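Local coordinates for endoglucanase (Thermotoga maritima, PDB 1VHO), which is probably a metal-dependent aminopeptidase of the M42 family, expected to bind two divalent cations per subunit and to trim residues from peptide N-termini, at residues N163-G168 against M314-D319; L10-S15 against Q157-T162; D238-G243 against S302-Y307. All blocks are in the same frame, centred on the assembly; numbering follows the deposited sequence.

Contact 1 of 3, residues N163-G168 against M314-D319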
loop_
_atom_site.group_PDB
_atom_site.type_symbol
_atom_site.label_atom_id
_atom_site.label_comp_id
_atom_site.label_asym_id
_atom_site.label_seq_id
_atom_site.Cartn_x
_atom_site.Cartn_y
_atom_site.Cartn_z
ATOM N N ASN A 163 -20.394 -3.215 -7.617
ATOM C CA ASN A 163 -21.036 -1.908 -7.492
ATOM C C ASN A 163 -20.116 -0.695 -7.545
ATOM O O ASN A 163 -20.259 0.228 -6.730
ATOM C CB ASN A 163 -21.761 -1.885 -6.138
ATOM C CG ASN A 163 -23.007 -2.741 -6.123
ATOM O OD1 ASN A 163 -23.446 -3.157 -5.045
ATOM N ND2 ASN A 163 -23.608 -2.990 -7.279
ATOM N N GLY A 164 -19.205 -0.632 -8.475
ATOM C CA GLY A 164 -18.262 0.453 -8.634
ATOM C C GLY A 164 -17.087 0.386 -7.634
ATOM O O GLY A 164 -16.386 1.404 -7.534
ATOM N N LYS A 165 -17.018 -0.595 -6.757
ATOM C CA LYS A 165 -15.914 -0.671 -5.781
ATOM C C LYS A 165 -14.949 -1.794 -6.194
ATOM O O LYS A 165 -15.326 -2.637 -7.012
ATOM C CB LYS A 165 -16.443 -1.025 -4.402
ATOM C CG LYS A 165 -17.561 -0.126 -3.860
ATOM C CD LYS A 165 -17.052 1.306 -3.715
ATOM C CE LYS A 165 -18.069 2.129 -2.903
ATOM N NZ LYS A 165 -19.100 2.710 -3.849
ATOM N N VAL A 166 -13.750 -1.771 -5.662
ATOM C CA VAL A 166 -12.744 -2.804 -5.897
ATOM C C VAL A 166 -12.520 -3.458 -4.508
ATOM O O VAL A 166 -12.407 -2.717 -3.558
ATOM C CB VAL A 166 -11.402 -2.286 -6.432
ATOM C CG1 VAL A 166 -10.324 -3.389 -6.413
ATOM C CG2 VAL A 166 -11.634 -1.915 -7.923
ATOM N N VAL A 167 -12.535 -4.776 -4.465
ATOM C CA VAL A 167 -12.342 -5.507 -3.196
ATOM C C VAL A 167 -11.153 -6.459 -3.400
ATOM O O VAL A 167 -11.067 -7.146 -4.422
ATOM C CB VAL A 167 -13.597 -6.338 -2.860
ATOM C CG1 VAL A 167 -13.365 -7.162 -1.597
ATOM C CG2 VAL A 167 -14.820 -5.425 -2.613
ATOM N N GLY A 168 -10.213 -6.454 -2.444
ATOM C CA GLY A 168 -9.056 -7.349 -2.621
ATOM C C GLY A 168 -8.051 -7.116 -1.496
ATOM O O GLY A 168 -8.264 -6.302 -0.594
HETATM N N MSE A 314 -11.941 -2.803 0.834
HETATM C CA MSE A 314 -12.728 -2.253 -0.272
HETATM C C MSE A 314 -12.430 -0.779 -0.476
HETATM O O MSE A 314 -12.332 -0.031 0.509
HETATM C CB MSE A 314 -14.234 -2.391 0.120
HETATM C CG MSE A 314 -15.133 -1.761 -0.973
HETATM SE SE MSE A 314 -16.975 -1.820 -0.380
HETATM C CE MSE A 314 -17.337 -3.683 -0.599
ATOM N N VAL A 315 -12.152 -0.382 -1.707
ATOM C CA VAL A 315 -11.887 1.035 -1.996
ATOM C C VAL A 315 -12.779 1.433 -3.199
ATOM O O VAL A 315 -13.242 0.565 -3.971
ATOM C CB VAL A 315 -10.439 1.335 -2.386
ATOM C CG1 VAL A 315 -9.495 1.039 -1.199
ATOM C CG2 VAL A 315 -10.022 0.517 -3.611
ATOM N N ASP A 316 -12.976 2.745 -3.327
ATOM C CA ASP A 316 -13.719 3.271 -4.474
ATOM C C ASP A 316 -12.715 3.809 -5.465
ATOM O O ASP A 316 -11.996 4.781 -5.172
ATOM C CB ASP A 316 -14.613 4.448 -3.954
ATOM C CG ASP A 316 -15.608 4.873 -5.020
ATOM O OD1 ASP A 316 -15.189 4.974 -6.195
ATOM O OD2 ASP A 316 -16.810 5.032 -4.707
ATOM N N PRO A 317 -12.595 3.284 -6.686
ATOM C CA PRO A 317 -11.658 3.758 -7.675
ATOM C C PRO A 317 -11.798 5.225 -8.000
ATOM O O PRO A 317 -10.800 5.847 -8.402
ATOM C CB PRO A 317 -11.858 2.866 -8.898
ATOM C CG PRO A 317 -12.695 1.735 -8.439
ATOM C CD PRO A 317 -13.421 2.136 -7.174
ATOM N N ARG A 318 -13.003 5.818 -7.790
ATOM C CA ARG A 318 -13.115 7.258 -8.051
ATOM C C ARG A 318 -12.329 8.070 -7.038
ATOM O O ARG A 318 -11.851 9.171 -7.392
ATOM C CB ARG A 318 -14.578 7.718 -8.037
ATOM C CG ARG A 318 -15.467 7.048 -9.081
ATOM C CD ARG A 318 -16.923 7.431 -8.782
ATOM N NE ARG A 318 -17.323 6.805 -7.502
ATOM C CZ ARG A 318 -18.470 7.036 -6.899
ATOM N NH1 ARG A 318 -19.348 7.891 -7.457
ATOM N NH2 ARG A 318 -18.774 6.456 -5.772
ATOM N N ASP A 319 -12.233 7.643 -5.760
ATOM C CA ASP A 319 -11.448 8.385 -4.794
ATOM C C ASP A 319 -9.975 8.349 -5.209
ATOM O O ASP A 319 -9.184 9.289 -5.000
ATOM C CB ASP A 319 -11.550 7.758 -3.369
ATOM C CG ASP A 319 -12.922 7.976 -2.752
ATOM O OD1 ASP A 319 -13.633 8.981 -3.090
ATOM O OD2 ASP A 319 -13.306 7.129 -1.925
HETATM O O HOH W 1 -16.984 3.867 -8.020
#

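Contact 2 of 3, residues L10-S15 against Q157-T162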
loop_
_atom_site.group_PDB
_atom_site.type_symbol
_atom_site.label_atom_id
_atom_site.label_comp_id
_atom_site.label_asym_id
_atom_site.label_seq_id
_atom_site.Cartn_x
_atom_site.Cartn_y
_atom_site.Cartn_z
ATOM N N LEU A 10 -6.412 -1.461 -12.742
ATOM C CA LEU A 10 -5.069 -1.235 -12.214
ATOM C C LEU A 10 -5.032 -1.649 -10.730
ATOM O O LEU A 10 -4.056 -2.238 -10.266
ATOM C CB LEU A 10 -4.676 0.248 -12.312
ATOM C CG LEU A 10 -3.419 0.716 -11.561
ATOM C CD1 LEU A 10 -2.158 0.099 -12.108
ATOM C CD2 LEU A 10 -3.333 2.259 -11.680
ATOM N N LEU A 11 -6.062 -1.228 -9.988
ATOM C CA LEU A 11 -6.160 -1.591 -8.569
ATOM C C LEU A 11 -6.287 -3.104 -8.413
ATOM O O LEU A 11 -5.623 -3.613 -7.480
ATOM C CB LEU A 11 -7.356 -0.866 -7.942
ATOM C CG LEU A 11 -7.157 0.664 -7.808
ATOM C CD1 LEU A 11 -8.494 1.310 -7.401
ATOM C CD2 LEU A 11 -6.080 0.976 -6.766
HETATM N N MSE A 12 -7.093 -3.787 -9.188
HETATM C CA MSE A 12 -7.170 -5.260 -9.047
HETATM C C MSE A 12 -5.847 -5.935 -9.342
HETATM O O MSE A 12 -5.368 -6.832 -8.585
HETATM C CB MSE A 12 -8.287 -5.781 -9.985
HETATM C CG MSE A 12 -9.669 -5.468 -9.410
HETATM SE SE MSE A 12 -10.990 -6.378 -10.477
HETATM C CE MSE A 12 -10.892 -5.327 -12.042
ATOM N N GLU A 13 -5.113 -5.435 -10.353
ATOM C CA GLU A 13 -3.834 -6.052 -10.696
ATOM C C GLU A 13 -2.818 -5.803 -9.568
ATOM O O GLU A 13 -2.088 -6.741 -9.240
ATOM C CB GLU A 13 -3.260 -5.560 -12.037
ATOM C CG GLU A 13 -4.145 -5.982 -13.203
ATOM C CD GLU A 13 -3.514 -5.730 -14.577
ATOM O OE1 GLU A 13 -2.499 -5.053 -14.759
ATOM O OE2 GLU A 13 -4.096 -6.245 -15.543
ATOM N N LEU A 14 -2.846 -4.612 -8.971
ATOM C CA LEU A 14 -1.879 -4.294 -7.889
ATOM C C LEU A 14 -2.195 -5.135 -6.657
ATOM O O LEU A 14 -1.304 -5.665 -6.023
ATOM C CB LEU A 14 -1.912 -2.804 -7.542
ATOM C CG LEU A 14 -1.206 -1.860 -8.562
ATOM C CD1 LEU A 14 -1.591 -0.403 -8.272
ATOM C CD2 LEU A 14 0.292 -2.072 -8.443
ATOM N N SER A 15 -3.491 -5.282 -6.386
ATOM C CA SER A 15 -3.918 -6.102 -5.235
ATOM C C SER A 15 -3.520 -7.570 -5.404
ATOM O O SER A 15 -3.049 -8.200 -4.430
ATOM C CB SER A 15 -5.445 -5.965 -5.157
ATOM O OG SER A 15 -5.935 -6.904 -4.197
ATOM N N GLN A 157 -6.181 -14.238 -2.221
ATOM C CA GLN A 157 -7.419 -13.524 -2.568
ATOM C C GLN A 157 -7.323 -12.969 -3.989
ATOM O O GLN A 157 -6.323 -12.299 -4.316
ATOM C CB GLN A 157 -7.583 -12.294 -1.653
ATOM C CG GLN A 157 -8.879 -11.475 -1.893
ATOM C CD GLN A 157 -10.104 -12.232 -1.443
ATOM O OE1 GLN A 157 -10.113 -12.976 -0.460
ATOM N NE2 GLN A 157 -11.274 -12.067 -2.109
ATOM N N THR A 158 -8.391 -13.194 -4.734
ATOM C CA THR A 158 -8.443 -12.664 -6.122
ATOM C C THR A 158 -9.317 -11.405 -6.058
ATOM O O THR A 158 -10.442 -11.487 -5.558
ATOM C CB THR A 158 -9.056 -13.728 -7.020
ATOM O OG1 THR A 158 -8.072 -14.816 -7.107
ATOM C CG2 THR A 158 -9.292 -13.234 -8.453
ATOM N N ALA A 159 -8.793 -10.270 -6.504
ATOM C CA ALA A 159 -9.568 -9.046 -6.405
ATOM C C ALA A 159 -10.818 -9.063 -7.303
ATOM O O ALA A 159 -10.797 -9.714 -8.363
ATOM C CB ALA A 159 -8.690 -7.850 -6.792
ATOM N N PHE A 160 -11.840 -8.314 -6.909
ATOM C CA PHE A 160 -13.058 -8.261 -7.727
ATOM C C PHE A 160 -13.671 -6.860 -7.645
ATOM O O PHE A 160 -13.321 -6.004 -6.839
ATOM C CB PHE A 160 -14.103 -9.286 -7.291
ATOM C CG PHE A 160 -14.662 -9.217 -5.900
ATOM C CD1 PHE A 160 -15.761 -8.418 -5.607
ATOM C CD2 PHE A 160 -14.100 -9.913 -4.859
ATOM C CE1 PHE A 160 -16.268 -8.344 -4.312
ATOM C CE2 PHE A 160 -14.590 -9.871 -3.567
ATOM C CZ PHE A 160 -15.694 -9.056 -3.300
ATOM N N GLU A 161 -14.585 -6.623 -8.585
ATOM C CA GLU A 161 -15.315 -5.366 -8.598
ATOM C C GLU A 161 -16.768 -5.680 -8.231
ATOM O O GLU A 161 -17.310 -6.758 -8.558
ATOM C CB GLU A 161 -15.284 -4.764 -10.011
ATOM C CG GLU A 161 -13.920 -4.197 -10.353
ATOM C CD GLU A 161 -13.807 -3.633 -11.753
ATOM O OE1 GLU A 161 -14.171 -4.377 -12.715
ATOM O OE2 GLU A 161 -13.294 -2.501 -11.923
ATOM N N THR A 162 -17.340 -4.816 -7.422
ATOM C CA THR A 162 -18.729 -4.947 -7.030
ATOM C C THR A 162 -19.313 -3.533 -6.883
ATOM O O THR A 162 -18.677 -2.720 -6.251
ATOM C CB THR A 162 -18.956 -5.746 -5.760
ATOM O OG1 THR A 162 -20.379 -5.708 -5.442
ATOM C CG2 THR A 162 -18.191 -5.133 -4.573
HETATM O O HOH W 2 -6.921 -9.561 -3.978
#

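Contact 3 of 3, residues D238-G243 against S302-Y307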
loop_
_atom_site.group_PDB
_atom_site.type_symbol
_atom_site.label_atom_id
_atom_site.label_comp_id
_atom_site.label_asym_id
_atom_site.label_seq_id
_atom_site.Cartn_x
_atom_site.Cartn_y
_atom_site.Cartn_z
ATOM N N ASP A 238 -17.380 8.882 13.592
ATOM C CA ASP A 238 -17.078 8.287 12.294
ATOM C C ASP A 238 -17.892 9.016 11.217
ATOM O O ASP A 238 -19.113 9.154 11.364
ATOM C CB ASP A 238 -17.421 6.811 12.264
ATOM C CG ASP A 238 -16.427 5.844 12.855
ATOM O OD1 ASP A 238 -15.461 6.230 13.547
ATOM O OD2 ASP A 238 -16.577 4.616 12.609
ATOM N N HIS A 239 -17.265 9.476 10.137
ATOM C CA HIS A 239 -17.993 10.170 9.098
ATOM C C HIS A 239 -17.413 9.913 7.701
ATOM O O HIS A 239 -18.010 10.298 6.689
ATOM C CB HIS A 239 -18.016 11.678 9.403
ATOM C CG HIS A 239 -16.646 12.297 9.434
ATOM N ND1 HIS A 239 -15.788 12.231 10.494
ATOM C CD2 HIS A 239 -15.979 12.938 8.445
ATOM C CE1 HIS A 239 -14.631 12.803 10.166
ATOM N NE2 HIS A 239 -14.731 13.257 8.943
ATOM N N ILE A 240 -16.294 9.226 7.606
ATOM C CA ILE A 240 -15.710 8.975 6.275
ATOM C C ILE A 240 -16.514 7.980 5.488
ATOM O O ILE A 240 -16.935 6.929 5.998
ATOM C CB ILE A 240 -14.243 8.496 6.425
ATOM C CG1 ILE A 240 -13.400 9.565 7.140
ATOM C CG2 ILE A 240 -13.659 8.152 5.055
ATOM C CD1 ILE A 240 -13.325 10.894 6.446
ATOM N N GLU A 241 -16.707 8.241 4.186
ATOM C CA GLU A 241 -17.432 7.351 3.308
ATOM C C GLU A 241 -16.640 7.099 2.003
ATOM O O GLU A 241 -15.977 8.024 1.521
ATOM C CB GLU A 241 -18.776 7.949 2.850
ATOM C CG GLU A 241 -19.754 8.312 3.961
ATOM C CD GLU A 241 -21.064 8.821 3.388
ATOM O OE1 GLU A 241 -21.653 8.180 2.491
ATOM O OE2 GLU A 241 -21.517 9.914 3.790
ATOM N N LEU A 242 -16.757 5.877 1.492
ATOM C CA LEU A 242 -16.104 5.597 0.200
ATOM C C LEU A 242 -16.817 6.466 -0.854
ATOM O O LEU A 242 -18.054 6.549 -0.800
ATOM C CB LEU A 242 -16.381 4.144 -0.218
ATOM C CG LEU A 242 -15.830 3.054 0.719
ATOM C CD1 LEU A 242 -15.734 1.697 -0.002
ATOM C CD2 LEU A 242 -14.453 3.435 1.217
ATOM N N GLY A 243 -16.097 7.014 -1.819
ATOM C CA GLY A 243 -16.743 7.806 -2.844
ATOM C C GLY A 243 -16.909 9.280 -2.529
ATOM O O GLY A 243 -17.277 10.020 -3.483
ATOM N N SER A 302 -5.239 10.612 2.527
ATOM C CA SER A 302 -5.648 9.234 2.575
ATOM C C SER A 302 -6.818 8.856 1.694
ATOM O O SER A 302 -7.721 9.655 1.446
ATOM C CB SER A 302 -6.080 8.866 4.039
ATOM O OG SER A 302 -4.929 8.982 4.896
ATOM N N ILE A 303 -6.781 7.575 1.276
ATOM C CA ILE A 303 -7.887 7.003 0.497
ATOM C C ILE A 303 -8.820 6.253 1.463
ATOM O O ILE A 303 -8.335 5.449 2.285
ATOM C CB ILE A 303 -7.289 6.015 -0.527
ATOM C CG1 ILE A 303 -6.572 6.768 -1.662
ATOM C CG2 ILE A 303 -8.399 5.120 -1.112
ATOM C CD1 ILE A 303 -7.425 7.712 -2.492
ATOM N N PRO A 304 -10.121 6.500 1.441
ATOM C CA PRO A 304 -11.074 5.809 2.303
ATOM C C PRO A 304 -11.038 4.307 1.965
ATOM O O PRO A 304 -11.015 3.951 0.781
ATOM C CB PRO A 304 -12.458 6.331 1.890
ATOM C CG PRO A 304 -12.117 7.713 1.325
ATOM C CD PRO A 304 -10.823 7.460 0.553
ATOM N N LEU A 305 -10.942 3.505 2.998
ATOM C CA LEU A 305 -10.908 2.034 2.726
ATOM C C LEU A 305 -11.790 1.370 3.746
ATOM O O LEU A 305 -11.759 1.704 4.933
ATOM C CB LEU A 305 -9.435 1.617 2.805
ATOM C CG LEU A 305 -9.088 0.143 2.620
ATOM C CD1 LEU A 305 -7.626 0.056 2.180
ATOM C CD2 LEU A 305 -9.283 -0.656 3.912
ATOM N N LYS A 306 -12.579 0.385 3.337
ATOM C CA LYS A 306 -13.434 -0.315 4.311
ATOM C C LYS A 306 -12.904 -1.709 4.538
ATOM O O LYS A 306 -12.298 -2.312 3.639
ATOM C CB LYS A 306 -14.848 -0.296 3.702
ATOM C CG LYS A 306 -15.985 -0.542 4.680
ATOM C CD LYS A 306 -17.325 -0.376 3.953
ATOM C CE LYS A 306 -18.437 0.018 4.900
ATOM N NZ LYS A 306 -18.955 -1.136 5.689
ATOM N N TYR A 307 -13.075 -2.281 5.722
ATOM C CA TYR A 307 -12.657 -3.648 6.042
ATOM C C TYR A 307 -11.139 -3.768 6.104
ATOM O O TYR A 307 -10.497 -4.702 5.640
ATOM C CB TYR A 307 -13.287 -4.721 5.142
ATOM C CG TYR A 307 -14.774 -4.501 4.934
ATOM C CD1 TYR A 307 -15.670 -4.506 5.982
ATOM C CD2 TYR A 307 -15.239 -4.219 3.644
ATOM C CE1 TYR A 307 -17.031 -4.261 5.749
ATOM C CE2 TYR A 307 -16.573 -3.965 3.401
ATOM C CZ TYR A 307 -17.455 -3.976 4.469
ATOM O OH TYR A 307 -18.784 -3.732 4.224
#

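Contact 1 of 3, residues N163-G168 against M314-D319
Strand 165-168 runs antiparallel to strand 314-315, with Val-166 paired to Val-315 and Val-167 to Met-314. The first is the hydrogen-bonded pair: Val-166 N donates to Val-315 O at 2.9 Å, almost straight at 173°, and Val-315 N returns a bond to Val-166 O. In the non-hydrogen-bonded pair the alpha carbons draw closer together, and a CA-H...O contact from Met-314 CA to Val-166 O adds to the strand pairing.

Side chains divide between the two faces of the sheet. On one, Met-314, a selenomethionine, leaves the strand extended and bends only at its last torsion (chi3 -74°), which brings CE against Val-167 CG2 at 3.7 Å while SE lies beside the aliphatic part of Lys-165. On the other, Val-166 CG2 meets the ring of Pro-317 at CG, 3.8 Å away, and helix 7-16 adds Met-12 and Leu-11 to the same apolar patch.

Beyond the pairing the chain turns into helix 317-333, and Asp-316 is its N-cap. Its OD1 accepts from Arg-318 N at 2.8 Å and also from Arg-318 NE, both from the same face of the carboxylate. The guanidinium presents its NE side, the carboxylate lying at its edge and in its plane: Arg-318 NE to Asp-316 OD1 at 3.1 Å and Arg-318 NH2 to Asp-316 OD2 at 2.6 Å, a bidentate grip that should fix the cap's rotation. Lys-165 NZ adds a weak salt bridge, 3.4 Å from Asp-316 OD2, so the carboxylate probably offsets two neighbouring positive charges. A water bridges Gly-164 O and Asp-316 OD1.

Together these features make a strand-to-helix junction with an N-cap salt-bridge network, set at the edge of a small three-stranded antiparallel sheet in the M42 peptidase fold.

Contact 2 of 3, residues L10-S15 against Q157-T162
A largely apolar contact of a helix with a strand and the residue leading into it, near the protein surface, joins Met-12 and Ser-15 of helix 7-16 to Ala-159, Phe-160 and Glu-161. No direct hydrogen bond crosses between the two segments; the seam is made chiefly by the selenomethionine Met-12 and the methyl of Ala-159. Met-12 CG lies 3.7 Å from Ala-159 CB, and Ser-15, one helical turn further on, approaches the same methyl from its own OG at 3.9 Å.

From that point the Met-12 chain continues along the strand. SE sits over the backbone at Phe-160, 3.9 Å from its CA, and a turn about the CG-SE bond (chi3 -72°) carries CE to the Glu-161 side chain. There the two side chains cross at about a right angle, with CE 3.4 Å from Glu-161 CD, so a methyl rests against the carboxylate end of a residue whose stem also packs on SE, Glu-161 CG being 3.7 Å away.

Strand 160-162 is an outer strand of a three-stranded antiparallel sheet. It is joined to strand 165-168 by a tight turn, a beta hairpin, and helix 7-16 packs across one side of this hairpin: Met-12 touches Val-166 on the neighbouring strand as well as Ala-159 and Glu-161. Phe-160 sets its CB away from the helix.

Polar links gather at the C-terminal end of helix 7-16. A water donates to Ser-15 OG and to Gln-157 O, each at 2.8 Å, and so ties the helix to the loop before the strand. Ser-15 OG is also hydrogen-bonded to Lys-169 O beyond the hairpin, while Ala-159 N is held by Asn-16 OD1, next to Ser-15 in the chain.

Contact 3 of 3, residues D238-G243 against S302-Y307
Pro-304 receives Ile-240 and Leu-242 where a long loop folds over the end of strand 297-304, a member of the central mixed beta sheet in this M42 peptidase fold. The loop, between strands 222-229 and 247-249, has no regular structure here, and no hydrogen bond joins the two segments: the contact is made by apolar side chains.

Its close-packed part surrounds the proline ring. Ile-240 CG2 comes within 3.8 Å of Pro-304 CB, the two side chains crossing at about a right angle. Leu-242 and Pro-304 slide past each other, their side chains pointing opposite ways, with Leu-242 CD2 lying 3.6 Å from Pro-304 CB and 3.5 Å from Pro-304 O. With CG placed beside its own backbone N (chi1 -63°), Leu-242 carries its branch back toward the strand although its CB sets off to one side. Between these two residues, Glu-241 O lies 3.9 Å from Pro-304 CG and accepts a hydrogen bond from Gln-274 NE2, so the carbonyl has a polar partner beside the apolar ring. Phe-230 and Met-314 also touch Leu-242, and Asp-319 of helix 317-333 reaches both Pro-304 and the amide of Gly-243. The buried Leu-305 starts away from the loop, its side chain near Asp-172, a predicted zinc ligand.

Toward solvent the packing becomes looser. Glu-241 starts away from the strand, and its OE2 forms a salt bridge with Lys-244. On this side Lys-306 contributes the base of its side chain, CB lying 4.3 Å from Leu-242 CD1, before its chain leads off. Lys-306 lays its stem across the neighbouring tyrosine ring, CG 3.6 Å above the ring centre, and NZ donates to Tyr-307 OH at 3.0 Å.

Contacts 1 and 2 share the small three-stranded sheet: contact 1 joins its middle strand to the outer strand 313-315, whereas contact 2 lays helix 7-16 against the hairpin formed by that middle strand and outer strand 160-162. Contact 3 belongs to the central mixed sheet and is nested along the chain within the loop that contact 1 closes; Met-314 O to Lys-306 N and Asp-319 OD2 to Gly-243 N connect the two. Contacts 1 and 3 are partly buried, contact 2 is a surface contact. Only in contact 1 do backbone hydrogen bonds and a salt bridge, a weak one, run between the two segments, while the other two rely on apolar packing, helped in contact 2 by a bridging water.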